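Local coordinates for protein cucumber stellacyanin (Cucumis sativus, PDB 1JER) that binds a single copper ion in a cupredoxin fold and probably serves as an electron-transfer protein, at residues D36-N41 / L102-V107; C61-S66 / Y87-V92. All coordinates share one frame; numbering follows the deposited sequence.

Interaction 1 (36-41 with 102-107) lies in the core of the cupredoxin sandwich. It joins the two sheets through methyl groups and one aromatic ring, with no hydrogen bond between its segments. Interaction 2 (61-66 with 87-92) lies farther out, near the copper, where a loop that follows helix 55-60 rests on the end of strand 84-89. Its chemistry is mixed: a ring between a methyl and a carbonyl, and a thiolate bound to the metal. The two meet because strands 101-107 and 84-89 are neighbours in one sheet. Leu-102 N and Phe-88 O are 2.8 Å apart, a probable hydrogen bond, and the Phe-88 ring packs against Leu-38 and Phe-40.

Interaction 1 (D36-N41 / L102-V107); sequences DSLQFN and LSINVV
Strand 37-40 and strand 102-107 run nearly antiparallel, at 157°, in two different sheets that face each other. Their axes come no closer than 11.3 Å. Leu-38 and Ile-104 are the nearest pair of residues by backbone, so side chains alone bridge the space. Leu-38 CD1 meets Leu-102 CD2 at 4.0 Å and Ile-104 CD1 at the same distance, each pair tip to tip. Ile-104 holds CG1 between its backbone N and carbonyl carbon (chi1 60°), and the extended end of the chain (chi2 155°) carries CD1 across to Leu-38. Leu-102 CD2 has a second neighbour in Phe-40 CZ, 4.1 Å away, where the ring approaches at a slant. The contact is wholly apolar and buried, as expected between the facing sheets of a cupredoxin sandwich. Strand 37-40 sits between strands 5-7 and 76-79 in its sheet. Strand 101-107 sits between strands 32-33 and 84-89 in the other. Trp-14 meets the Phe-40 ring edge-to-face. Helix 22-28 flanks the contact, with Ala-27 touching both Leu-102 and Ile-104.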
# COMPACT_ATOMS: atom_id res chain seq x y z
N ASP A 36 10.21 -0.81 1.20
CA ASP A 36 9.55 -0.27 2.44
C ASP A 36 8.25 0.42 1.93
O ASP A 36 8.06 0.65 0.78
CB ASP A 36 10.44 0.93 2.92
CG ASP A 36 11.66 0.44 3.67
OD1 ASP A 36 11.81 -0.78 3.84
OD2 ASP A 36 12.50 1.28 4.07
N SER A 37 7.44 0.78 2.96
CA SER A 37 6.20 1.51 2.58
C SER A 37 6.11 2.75 3.50
O SER A 37 6.76 2.82 4.52
CB SER A 37 5.00 0.57 2.97
OG SER A 37 4.97 -0.54 2.08
N LEU A 38 5.26 3.69 3.06
CA LEU A 38 5.07 4.93 3.84
C LEU A 38 3.53 4.91 4.20
O LEU A 38 2.76 4.74 3.28
CB LEU A 38 5.19 6.12 2.87
CG LEU A 38 6.56 6.57 2.45
CD1 LEU A 38 6.48 7.89 1.69
CD2 LEU A 38 7.48 6.69 3.67
N GLN A 39 3.28 5.06 5.48
CA GLN A 39 1.87 5.09 5.91
C GLN A 39 1.51 6.55 6.30
O GLN A 39 2.16 7.08 7.20
CB GLN A 39 1.66 4.20 7.13
CG GLN A 39 0.22 4.32 7.65
CD GLN A 39 -0.15 3.15 8.54
OE1 GLN A 39 0.43 2.07 8.41
NE2 GLN A 39 -1.10 3.37 9.43
N PHE A 40 0.49 7.08 5.65
CA PHE A 40 0.05 8.48 5.98
C PHE A 40 -1.32 8.33 6.74
O PHE A 40 -2.21 7.74 6.17
CB PHE A 40 -0.31 9.15 4.63
CG PHE A 40 0.93 9.48 3.79
CD1 PHE A 40 1.47 8.49 2.96
CD2 PHE A 40 1.50 10.72 3.81
CE1 PHE A 40 2.56 8.83 2.13
CE2 PHE A 40 2.61 11.05 3.02
CZ PHE A 40 3.14 10.05 2.20
N ASN A 41 -1.33 8.81 7.96
CA ASN A 41 -2.53 8.71 8.81
C ASN A 41 -3.08 10.15 8.99
O ASN A 41 -2.35 11.07 9.35
CB ASN A 41 -2.10 8.26 10.24
CG ASN A 41 -1.65 6.80 10.24
OD1 ASN A 41 -2.15 5.96 9.55
ND2 ASN A 41 -0.66 6.55 11.14
N LEU A 102 6.32 16.16 1.30
CA LEU A 102 7.41 15.30 1.84
C LEU A 102 8.23 14.80 0.63
O LEU A 102 7.70 14.41 -0.38
CB LEU A 102 6.68 14.08 2.48
CG LEU A 102 7.65 12.91 2.80
CD1 LEU A 102 8.37 13.21 4.10
CD2 LEU A 102 6.81 11.62 2.97
N SER A 103 9.55 14.95 0.73
CA SER A 103 10.40 14.42 -0.35
C SER A 103 11.38 13.45 0.32
O SER A 103 11.95 13.73 1.36
CB SER A 103 11.19 15.54 -1.04
OG SER A 103 12.05 16.13 -0.17
N ILE A 104 11.49 12.26 -0.30
CA ILE A 104 12.37 11.28 0.34
C ILE A 104 13.26 10.62 -0.73
O ILE A 104 12.92 10.59 -1.90
CB ILE A 104 11.56 10.19 1.03
CG1 ILE A 104 10.64 9.40 0.08
CG2 ILE A 104 10.74 10.76 2.18
CD1 ILE A 104 10.33 8.01 0.61
N ASN A 105 14.40 10.11 -0.24
CA ASN A 105 15.33 9.47 -1.19
C ASN A 105 15.32 7.97 -0.88
O ASN A 105 15.59 7.58 0.27
CB ASN A 105 16.75 10.02 -0.86
CG ASN A 105 17.78 9.35 -1.78
OD1 ASN A 105 18.81 8.85 -1.30
ND2 ASN A 105 17.50 9.35 -3.06
N VAL A 106 14.95 7.16 -1.86
CA VAL A 106 14.87 5.72 -1.67
C VAL A 106 16.14 5.04 -2.20
O VAL A 106 16.55 5.31 -3.34
CB VAL A 106 13.64 5.17 -2.46
CG1 VAL A 106 13.49 3.67 -2.19
CG2 VAL A 106 12.39 5.86 -1.87
N VAL A 107 16.74 4.23 -1.35
CA VAL A 107 17.97 3.50 -1.80
C VAL A 107 17.69 2.03 -1.88
O VAL A 107 16.66 1.45 -1.50
CB VAL A 107 19.11 3.81 -0.81
CG1 VAL A 107 19.40 5.30 -0.78
CG2 VAL A 107 18.77 3.23 0.56

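Interaction 2 (C61-S66 / Y87-V92); sequences CNFVNS and YFVCTV. With CU (copper (II) ion), chain B.
This contact belongs to the copper end of the cupredoxin fold. Strand 84-89 runs out here into the loop that carries the copper ligand Cys-90. Against it lies the turn that follows helix 55-60. The helix closes at Cys-61 in a Schellman motif, and a type I beta turn runs from Phe-63 to Ser-66, with Ser-66 N bonded to Phe-63 O at 2.8 Å. Phe-63 is the main link between the segments. Its CG stands anti to its own carbonyl carbon, which sends the ring across to Val-89 and Thr-91. Thr-91 CG2 sits over one face, 4.0 Å from the ring centroid and only 5° off the normal, a CH-pi contact. Cys-61 O lies over the centre of the opposite face, 3.5 Å above the plane. The ring is thus held between a methyl and a carbonyl oxygen. Toward its far end, Phe-63 CE2 comes within 3.8 Å of Thr-91 CA, and Phe-63 CE1 packs on Val-89 CG2 at 3.9 Å. Replacing Phe-63 by an alanine would probably leave Thr-91 CG2 and Val-89 CG2 without their aromatic partner and weaken the hold of the turn on the copper loop. Thr-91 turns its hydroxyl to Asn-48, to which OG1 is hydrogen-bonded. Just before the turn, Cys-61 forms a disulfide with Cys-96, which also touches Phe-63. The CB of Cys-90 is directed away from 61-66. His-47, His-95 and Gln-100 complete the copper site. With SG anti to the backbone N (chi1 176°), Cys-90 binds copper through SG at 2.2 Å. The same sulfur accepts a hydrogen bond from Val-92 N, with SG 3.5 Å from that nitrogen and an N-H...S angle of 163°.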
# COMPACT_ATOMS: atom_id res chain seq x y z
N CYS A 61 4.14 23.52 -5.62
CA CYS A 61 2.78 23.03 -5.31
C CYS A 61 1.88 23.23 -6.52
O CYS A 61 0.76 23.73 -6.39
CB CYS A 61 2.18 23.65 -4.07
SG CYS A 61 3.16 23.30 -2.56
N ASN A 62 2.38 22.85 -7.69
CA ASN A 62 1.59 23.04 -8.93
C ASN A 62 0.97 21.71 -9.31
O ASN A 62 1.66 20.73 -9.56
CB ASN A 62 2.58 23.52 -10.03
CG ASN A 62 1.81 23.78 -11.32
OD1 ASN A 62 2.00 24.85 -11.94
ND2 ASN A 62 1.00 22.84 -11.73
N PHE A 63 -0.37 21.62 -9.25
CA PHE A 63 -0.98 20.28 -9.38
C PHE A 63 -1.63 20.08 -10.73
O PHE A 63 -2.56 19.29 -10.84
CB PHE A 63 -2.14 20.21 -8.32
CG PHE A 63 -1.59 20.53 -6.94
CD1 PHE A 63 -0.34 20.05 -6.57
CD2 PHE A 63 -2.31 21.29 -6.04
CE1 PHE A 63 0.15 20.35 -5.30
CE2 PHE A 63 -1.84 21.55 -4.77
CZ PHE A 63 -0.58 21.10 -4.41
N VAL A 64 -1.17 20.86 -11.70
CA VAL A 64 -1.83 20.75 -13.02
C VAL A 64 -1.79 19.37 -13.52
O VAL A 64 -2.71 18.85 -14.18
CB VAL A 64 -1.33 21.84 -13.95
CG1 VAL A 64 -0.17 21.43 -14.80
CG2 VAL A 64 -2.37 22.64 -14.63
N ASN A 65 -0.75 18.54 -13.21
CA ASN A 65 -0.91 17.16 -13.76
C ASN A 65 -1.50 16.20 -12.73
O ASN A 65 -1.33 14.98 -12.93
CB ASN A 65 0.50 16.62 -14.12
CG ASN A 65 1.17 17.52 -15.12
OD1 ASN A 65 2.33 17.87 -14.98
ND2 ASN A 65 0.40 17.94 -16.13
N SER A 66 -2.08 16.68 -11.67
CA SER A 66 -2.58 15.97 -10.54
C SER A 66 -3.97 15.49 -10.75
O SER A 66 -4.72 16.04 -11.56
CB SER A 66 -2.42 16.78 -9.24
OG SER A 66 -1.23 17.54 -9.28
N TYR A 87 8.28 12.37 -4.27
CA TYR A 87 7.70 13.64 -3.75
C TYR A 87 6.21 13.39 -3.49
O TYR A 87 5.48 12.97 -4.40
CB TYR A 87 7.75 14.63 -4.98
CG TYR A 87 9.20 14.91 -5.35
CD1 TYR A 87 10.03 15.60 -4.48
CD2 TYR A 87 9.72 14.42 -6.54
CE1 TYR A 87 11.36 15.85 -4.81
CE2 TYR A 87 11.05 14.67 -6.88
CZ TYR A 87 11.84 15.38 -6.01
OH TYR A 87 13.17 15.61 -6.33
N PHE A 88 5.75 13.71 -2.29
CA PHE A 88 4.29 13.48 -2.02
C PHE A 88 3.75 14.79 -1.44
O PHE A 88 4.42 15.46 -0.65
CB PHE A 88 4.16 12.42 -0.94
CG PHE A 88 4.71 11.06 -1.35
CD1 PHE A 88 3.91 10.17 -2.03
CD2 PHE A 88 6.04 10.74 -1.03
CE1 PHE A 88 4.41 8.94 -2.45
CE2 PHE A 88 6.53 9.53 -1.48
CZ PHE A 88 5.72 8.63 -2.14
N VAL A 89 2.49 15.09 -1.78
CA VAL A 89 1.94 16.33 -1.21
C VAL A 89 0.46 16.06 -0.87
O VAL A 89 -0.11 15.08 -1.29
CB VAL A 89 1.94 17.46 -2.27
CG1 VAL A 89 3.38 17.78 -2.70
CG2 VAL A 89 1.15 17.01 -3.50
N CYS A 90 -0.09 17.03 -0.16
CA CYS A 90 -1.55 17.06 0.04
C CYS A 90 -2.06 18.19 -0.90
O CYS A 90 -1.45 19.27 -0.91
CB CYS A 90 -1.83 17.54 1.50
SG CYS A 90 -3.67 17.70 1.68
N THR A 91 -3.05 17.88 -1.72
CA THR A 91 -3.49 18.85 -2.73
C THR A 91 -4.69 19.64 -2.26
O THR A 91 -5.28 20.41 -3.01
CB THR A 91 -3.82 18.18 -4.07
OG1 THR A 91 -4.92 17.30 -3.95
CG2 THR A 91 -2.64 17.35 -4.58
N VAL A 92 -5.05 19.49 -0.98
CA VAL A 92 -6.22 20.29 -0.49
C VAL A 92 -5.80 21.71 -0.25
O VAL A 92 -4.84 22.00 0.43
CB VAL A 92 -6.77 19.66 0.79
CG1 VAL A 92 -7.72 20.59 1.52
CG2 VAL A 92 -7.35 18.30 0.55
CU CU B . -3.97 18.50 3.68